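Local coordinates for putative cytochrome C (PDB 4PWA), which binds a covalently attached heme c and probably carries electrons, as a c-type cytochrome linked to bacterial sulfite oxidation, at residues A[24-29]-A[37-42]; A[10-15]-A[73-78]. One frame throughout, in Å; residues are numbered along the deposited sequence.

Contact 1 of 2, residues A[24-29]-A[37-42]; sequences CHTLAD and GPNLDE. With HEC (heme c), chain E.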
loop_
_atom_site.group_PDB
_atom_site.type_symbol
_atom_site.label_atom_id
_atom_site.label_comp_id
_atom_site.label_asym_id
_atom_site.label_seq_id
_atom_site.Cartn_x
_atom_site.Cartn_y
_atom_site.Cartn_z
ATOM N N CYS A 24 -0.632 -9.157 3.731
ATOM C CA CYS A 24 -0.765 -9.654 2.360
ATOM C C CYS A 24 -2.224 -9.604 1.859
ATOM O O CYS A 24 -2.479 -9.493 0.654
ATOM C CB CYS A 24 -0.218 -11.089 2.256
ATOM S SG CYS A 24 1.639 -11.345 2.247
ATOM N N HIS A 25 -3.187 -9.673 2.772
ATOM C CA HIS A 25 -4.596 -9.833 2.385
ATOM C C HIS A 25 -5.503 -8.711 2.856
ATOM O O HIS A 25 -5.286 -8.128 3.925
ATOM C CB HIS A 25 -5.135 -11.127 2.979
ATOM C CG HIS A 25 -4.634 -12.352 2.296
ATOM N ND1 HIS A 25 -5.164 -12.801 1.106
ATOM C CD2 HIS A 25 -3.662 -13.227 2.638
ATOM C CE1 HIS A 25 -4.541 -13.906 0.748
ATOM N NE2 HIS A 25 -3.625 -14.188 1.661
ATOM N N THR A 26 -6.539 -8.441 2.066
ATOM C CA THR A 26 -7.595 -7.516 2.457
ATOM C C THR A 26 -8.728 -8.296 3.133
ATOM O O THR A 26 -9.179 -9.319 2.621
ATOM C CB THR A 26 -8.136 -6.724 1.261
ATOM O OG1 THR A 26 -7.117 -5.844 0.783
ATOM C CG2 THR A 26 -9.370 -5.883 1.650
ATOM N N LEU A 27 -9.154 -7.794 4.291
ATOM C CA LEU A 27 -10.259 -8.348 5.047
ATOM C C LEU A 27 -10.845 -7.260 5.944
ATOM O O LEU A 27 -10.249 -6.874 6.938
ATOM C CB LEU A 27 -9.784 -9.545 5.886
ATOM C CG LEU A 27 -10.883 -10.323 6.615
ATOM C CD1 LEU A 27 -11.670 -11.161 5.615
ATOM C CD2 LEU A 27 -10.303 -11.177 7.746
ATOM N N ALA A 28 -12.030 -6.785 5.591
ATOM C CA ALA A 28 -12.647 -5.641 6.240
ATOM C C ALA A 28 -12.796 -5.793 7.754
ATOM O O ALA A 28 -12.495 -4.871 8.492
ATOM C CB ALA A 28 -14.003 -5.340 5.591
ATOM N N ASP A 29 -13.219 -6.958 8.228
ATOM C CA ASP A 29 -13.482 -7.135 9.657
ATOM C C ASP A 29 -12.238 -6.801 10.470
ATOM O O ASP A 29 -12.333 -6.228 11.544
ATOM C CB ASP A 29 -13.958 -8.550 9.956
ATOM C CG ASP A 29 -14.222 -8.785 11.438
ATOM O OD1 ASP A 29 -13.256 -9.080 12.186
ATOM O OD2 ASP A 29 -15.395 -8.707 11.865
ATOM N N GLY A 37 -1.836 -10.753 -1.964
ATOM C CA GLY A 37 -2.721 -11.833 -2.418
ATOM C C GLY A 37 -4.175 -11.395 -2.549
ATOM O O GLY A 37 -4.482 -10.219 -2.411
ATOM N N PRO A 38 -5.083 -12.343 -2.806
ATOM C CA PRO A 38 -6.452 -11.969 -3.123
ATOM C C PRO A 38 -7.235 -11.346 -1.958
ATOM O O PRO A 38 -6.996 -11.655 -0.783
ATOM C CB PRO A 38 -7.095 -13.306 -3.554
ATOM C CG PRO A 38 -6.228 -14.365 -2.994
ATOM C CD PRO A 38 -4.845 -13.781 -3.032
ATOM N N ASN A 39 -8.161 -10.468 -2.307
ATOM C CA ASN A 39 -9.057 -9.874 -1.341
ATOM C C ASN A 39 -9.932 -10.983 -0.803
ATOM O O ASN A 39 -10.668 -11.595 -1.559
ATOM C CB ASN A 39 -9.901 -8.774 -2.002
ATOM C CG ASN A 39 -10.814 -8.071 -1.029
ATOM O OD1 ASN A 39 -11.130 -8.598 0.030
ATOM N ND2 ASN A 39 -11.253 -6.876 -1.388
ATOM N N LEU A 40 -9.822 -11.263 0.492
ATOM C CA LEU A 40 -10.586 -12.352 1.098
ATOM C C LEU A 40 -12.069 -12.007 1.243
ATOM O O LEU A 40 -12.910 -12.904 1.349
ATOM C CB LEU A 40 -9.974 -12.773 2.442
ATOM C CG LEU A 40 -8.537 -13.336 2.377
ATOM C CD1 LEU A 40 -8.004 -13.653 3.767
ATOM C CD2 LEU A 40 -8.431 -14.587 1.446
ATOM N N ASP A 41 -12.399 -10.722 1.233
ATOM C CA ASP A 41 -13.807 -10.299 1.191
ATOM C C ASP A 41 -14.428 -10.608 -0.172
ATOM O O ASP A 41 -15.653 -10.730 -0.293
ATOM C CB ASP A 41 -13.950 -8.810 1.495
ATOM C CG ASP A 41 -13.537 -8.454 2.922
ATOM O OD1 ASP A 41 -13.800 -9.250 3.863
ATOM O OD2 ASP A 41 -12.962 -7.352 3.111
ATOM N N GLU A 42 -13.577 -10.735 -1.188
ATOM C CA GLU A 42 -14.007 -11.112 -2.527
ATOM C C GLU A 42 -14.037 -12.630 -2.688
ATOM O O GLU A 42 -14.971 -13.183 -3.234
ATOM C CB GLU A 42 -13.070 -10.485 -3.565
ATOM C CG GLU A 42 -13.331 -10.877 -5.013
ATOM C CD GLU A 42 -14.649 -10.371 -5.577
ATOM O OE1 GLU A 42 -15.424 -9.670 -4.872
ATOM O OE2 GLU A 42 -14.905 -10.696 -6.759
HETATM FE FE HEC E . -2.623 -15.930 1.807
HETATM C CHA HEC E . -3.848 -17.218 -1.100
HETATM C CHB HEC E . -5.378 -16.916 3.471
HETATM C CHC HEC E . -1.098 -15.101 4.729
HETATM C CHD HEC E . -0.221 -14.239 0.111
HETATM N NA HEC E . -4.268 -16.925 1.297
HETATM C C1A HEC E . -4.629 -17.309 0.024
HETATM C C2A HEC E . -5.968 -17.864 0.076
HETATM C C3A HEC E . -6.405 -17.772 1.327
HETATM C C4A HEC E . -5.345 -17.164 2.120
HETATM C CMA HEC E . -7.786 -18.225 1.826
HETATM C CAA HEC E . -6.740 -18.438 -1.130
HETATM C CBA HEC E . -6.173 -19.821 -1.413
HETATM C CGA HEC E . -6.960 -20.529 -2.488
HETATM O O1A HEC E . -7.423 -21.667 -2.218
HETATM O O2A HEC E . -7.132 -19.974 -3.612
HETATM N NB HEC E . -3.138 -16.000 3.710
HETATM C C1B HEC E . -4.307 -16.507 4.221
HETATM C C2B HEC E . -4.174 -16.592 5.659
HETATM C C3B HEC E . -3.015 -16.051 5.998
HETATM C C4B HEC E . -2.325 -15.701 4.785
HETATM C CMB HEC E . -5.268 -17.023 6.658
HETATM C CAB HEC E . -2.453 -15.899 7.428
HETATM C CBB HEC E . -2.115 -17.255 8.069
HETATM N NC HEC E . -0.997 -14.833 2.314
HETATM C C1C HEC E . -0.489 -14.655 3.579
HETATM C C2C HEC E . 0.888 -14.210 3.499
HETATM C C3C HEC E . 1.046 -13.752 2.243
HETATM C C4C HEC E . -0.086 -14.272 1.470
HETATM C CMC HEC E . 1.578 -13.634 4.747
HETATM C CAC HEC E . 2.237 -12.991 1.579
HETATM C CBC HEC E . 3.645 -12.871 2.200
HETATM N ND HEC E . -2.127 -15.758 -0.175
HETATM C C1D HEC E . -1.070 -15.000 -0.649
HETATM C C2D HEC E . -0.972 -15.119 -2.083
HETATM C C3D HEC E . -2.102 -16.054 -2.480
HETATM C C4D HEC E . -2.769 -16.387 -1.234
HETATM C CMD HEC E . 0.048 -14.432 -3.010
HETATM C CAD HEC E . -2.459 -16.519 -3.911
HETATM C CBD HEC E . -2.056 -17.972 -4.081
HETATM C CGD HEC E . -2.161 -18.361 -5.534
HETATM O O1D HEC E . -3.305 -18.627 -5.991
HETATM O O2D HEC E . -1.097 -18.422 -6.219
HETATM O O HOH W 1 -5.838 -8.424 -0.812
HETATM O O HOH W 2 -14.168 -9.121 6.587
#

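Contact 2 of 2, residues A[10-15]-A[73-78]; sequences REIFLE and EAVALY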
loop_
_atom_site.group_PDB
_atom_site.type_symbol
_atom_site.label_atom_id
_atom_site.label_comp_id
_atom_site.label_asym_id
_atom_site.label_seq_id
_atom_site.Cartn_x
_atom_site.Cartn_y
_atom_site.Cartn_z
ATOM N N ARG A 10 -9.067 -13.246 14.711
ATOM C CA ARG A 10 -8.705 -11.859 14.417
ATOM C C ARG A 10 -7.259 -11.575 14.838
ATOM O O ARG A 10 -6.476 -11.029 14.083
ATOM C CB ARG A 10 -9.672 -10.911 15.143
ATOM C CG ARG A 10 -9.722 -9.482 14.624
ATOM C CD ARG A 10 -10.847 -8.705 15.325
ATOM N NE ARG A 10 -12.168 -9.025 14.781
ATOM C CZ ARG A 10 -13.308 -8.934 15.461
ATOM N NH1 ARG A 10 -13.304 -8.542 16.731
ATOM N NH2 ARG A 10 -14.454 -9.241 14.867
ATOM N N GLU A 11 -6.909 -11.956 16.058
ATOM C CA GLU A 11 -5.551 -11.701 16.563
ATOM C C GLU A 11 -4.492 -12.501 15.779
ATOM O O GLU A 11 -3.381 -12.033 15.583
ATOM C CB GLU A 11 -5.461 -12.000 18.056
ATOM C CG GLU A 11 -4.109 -11.678 18.682
ATOM C CD GLU A 11 -4.082 -11.919 20.177
ATOM O OE1 GLU A 11 -4.789 -11.194 20.914
ATOM O OE2 GLU A 11 -3.353 -12.829 20.616
ATOM N N ILE A 12 -4.845 -13.702 15.336
ATOM C CA ILE A 12 -3.919 -14.512 14.559
ATOM C C ILE A 12 -3.726 -13.833 13.218
ATOM O O ILE A 12 -2.598 -13.698 12.736
ATOM C CB ILE A 12 -4.436 -15.973 14.389
ATOM C CG1 ILE A 12 -4.408 -16.703 15.737
ATOM C CG2 ILE A 12 -3.612 -16.746 13.370
ATOM C CD1 ILE A 12 -5.265 -17.954 15.793
ATOM N N PHE A 13 -4.841 -13.390 12.638
ATOM C CA PHE A 13 -4.849 -12.742 11.322
ATOM C C PHE A 13 -4.053 -11.448 11.306
ATOM O O PHE A 13 -3.391 -11.139 10.325
ATOM C CB PHE A 13 -6.285 -12.457 10.890
ATOM C CG PHE A 13 -6.414 -12.068 9.454
ATOM C CD1 PHE A 13 -6.304 -10.743 9.067
ATOM C CD2 PHE A 13 -6.627 -13.023 8.486
ATOM C CE1 PHE A 13 -6.412 -10.383 7.754
ATOM C CE2 PHE A 13 -6.743 -12.662 7.157
ATOM C CZ PHE A 13 -6.642 -11.344 6.796
ATOM N N LEU A 14 -4.117 -10.707 12.406
ATOM C CA LEU A 14 -3.443 -9.412 12.526
ATOM C C LEU A 14 -2.045 -9.413 13.167
ATOM O O LEU A 14 -1.197 -8.631 12.751
ATOM C CB LEU A 14 -4.334 -8.444 13.313
ATOM C CG LEU A 14 -5.537 -7.909 12.530
ATOM C CD1 LEU A 14 -6.518 -7.276 13.476
ATOM C CD2 LEU A 14 -5.070 -6.901 11.449
ATOM N N GLU A 15 -1.800 -10.286 14.149
ATOM C CA GLU A 15 -0.602 -10.180 14.991
ATOM C C GLU A 15 0.250 -11.443 15.029
ATOM O O GLU A 15 1.439 -11.387 14.791
ATOM C CB GLU A 15 -1.001 -9.784 16.414
ATOM C CG GLU A 15 -1.543 -8.368 16.521
ATOM C CD GLU A 15 -0.467 -7.319 16.301
ATOM O OE1 GLU A 15 0.250 -6.986 17.269
ATOM O OE2 GLU A 15 -0.339 -6.828 15.158
ATOM N N GLU A 73 -6.945 -23.609 12.790
ATOM C CA GLU A 73 -8.395 -23.812 12.737
ATOM C C GLU A 73 -9.125 -22.530 13.077
ATOM O O GLU A 73 -10.156 -22.234 12.488
ATOM C CB GLU A 73 -8.853 -24.890 13.718
ATOM C CG GLU A 73 -8.589 -26.299 13.278
ATOM C CD GLU A 73 -9.044 -27.317 14.320
ATOM O OE1 GLU A 73 -10.180 -27.175 14.844
ATOM O OE2 GLU A 73 -8.266 -28.257 14.624
ATOM N N ALA A 74 -8.588 -21.777 14.040
ATOM C CA ALA A 74 -9.279 -20.598 14.562
ATOM C C ALA A 74 -9.279 -19.467 13.523
ATOM O O ALA A 74 -10.316 -18.841 13.281
ATOM C CB ALA A 74 -8.666 -20.160 15.879
ATOM N N VAL A 75 -8.139 -19.242 12.878
ATOM C CA VAL A 75 -8.068 -18.289 11.777
ATOM C C VAL A 75 -8.859 -18.754 10.548
ATOM O O VAL A 75 -9.332 -17.926 9.797
ATOM C CB VAL A 75 -6.598 -17.975 11.352
ATOM C CG1 VAL A 75 -6.050 -19.050 10.465
ATOM C CG2 VAL A 75 -6.531 -16.637 10.650
ATOM N N ALA A 76 -8.989 -20.067 10.333
ATOM C CA ALA A 76 -9.833 -20.590 9.241
ATOM C C ALA A 76 -11.311 -20.320 9.529
ATOM O O ALA A 76 -12.029 -19.803 8.671
ATOM C CB ALA A 76 -9.594 -22.076 9.021
ATOM N N LEU A 77 -11.756 -20.671 10.732
ATOM C CA LEU A 77 -13.113 -20.355 11.183
ATOM C C LEU A 77 -13.428 -18.856 11.070
ATOM O O LEU A 77 -14.499 -18.475 10.583
ATOM C CB LEU A 77 -13.323 -20.813 12.633
ATOM C CG LEU A 77 -14.688 -20.488 13.252
ATOM C CD1 LEU A 77 -15.835 -21.067 12.396
ATOM C CD2 LEU A 77 -14.779 -20.987 14.711
ATOM N N TYR A 78 -12.489 -18.020 11.515
ATOM C CA TYR A 78 -12.670 -16.572 11.552
ATOM C C TYR A 78 -12.877 -16.018 10.156
ATOM O O TYR A 78 -13.896 -15.402 9.868
ATOM C CB TYR A 78 -11.454 -15.900 12.228
ATOM C CG TYR A 78 -11.354 -14.397 12.025
ATOM C CD1 TYR A 78 -12.261 -13.531 12.627
ATOM C CD2 TYR A 78 -10.350 -13.848 11.236
ATOM C CE1 TYR A 78 -12.182 -12.165 12.443
ATOM C CE2 TYR A 78 -10.256 -12.473 11.041
ATOM C CZ TYR A 78 -11.175 -11.644 11.640
ATOM O OH TYR A 78 -11.101 -10.302 11.435
#

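Contact 1 of 2, residues A[24-29]-A[37-42]
The imidazole of His25 lies against the side chain of Leu40, whose CD1 sits off-centre from the ring, 4.2 Å from its centroid. With CG of the histidine beside the backbone N and anti to the carbonyl carbon (chi1 -74°), the ring is placed so that NE2 binds iron at 2.0 Å while ND1 faces the 37-42 loop; Met61 supplies the other axial ligand. At the far edge of the ring, ND1 donates to Pro38 O over 2.9 Å, with N-H...O at 164° and the oxygen nearly in the ring plane. Rotation of the imidazole is thereby fixed, and the bond would be expected to make it a somewhat stronger electron donor to iron. Gly37 N donates to the carbonyl of Cys24, the residue whose SG is joined to the heme vinyl-derived carbon CAC. Gly37 brings its CA to 3.7 Å from heme C2D, while Pro38 CD packs 3.6 Å from heme C3D.

Further along, Leu40 N donates to Thr26 O, and Asn39 OD1 caps the new helix by accepting from Asp41 N at 2.8 Å. Asp41 reaches back: OD2 takes Ala28 N at 2.7 Å through its syn lone pair, and OD1, which accepts from Gly84 N, lies 3.4 Å from Leu27 CD1. Water 1 links Thr26 N to Gly37 O. Phe13 of helix 4-16 and Val79 of helix 69-82 pack on Leu40 as well. A proline carbonyl from the following loop, holding the axial histidine that ends the CXXCH heme-attachment motif, is a hallmark of the class I cytochrome c fold.

Contact 2 of 2, residues A[10-15]-A[73-78]
Tyr78 turns one face of its ring to the start of the segment 10-15, in the crossing of N- and C-terminal helices that defines the cytochrome c fold; here the two axes pass 8.8 Å apart at -100°. Arg10 N lies 3.6 Å above the ring plane, over its centre, and Arg10 CB makes a CH-pi contact with the same ring. Phe13 CB comes to 4.0 Å from Tyr78 CE2. With CG anti to its own N (chi1 -168°), Phe13 sends its ring past the crossing toward the heme-attachment helix, where it meets Cys21 and Ala22. Val75 CG2 stands at the edge of that phenyl ring, and Val75 CB packs 3.8 Å from Ile12 CG2; Ile12 CD1 then closes on Ala74 CB at 4.1 Å. Farther out, Asp29 takes both the Tyr78 hydroxyl and Arg10 NE, fixing where the two polar ends lie. Losing the ring to an alanine here is likely to open a gap beside Arg10 and Phe13 and to cost Asp29 its hydroxyl partner. In the Arg10 conformer described here, one of two, the guanidinium stands steeply to the phenol ring, the planes 77° apart, with Tyr78 OH at the guanidinium edge, 3.7 Å from Arg10 NE.

From the N terminus, helix 4-16 comes first and supplies residues 10-15, but their partners, 73-78, arrive only near the end of the chain on helix 69-82. Contact 2 therefore closes a long loop around most of the fold. Within it, contact 1 closes a much shorter one: the chain leaves the heme-attachment helix, runs through strands 26-27 and 32-33, and returns at 37-42 into helix 40-43. The two do not cross. Their centres are 13 Å apart, yet they touch: Leu27 CB packs 3.7 Å from Phe13 CZ, and Leu27 CD2 packs 3.5 Å from Tyr78 CE2. Thus the terminal helices are tied to the histidine side of the heme.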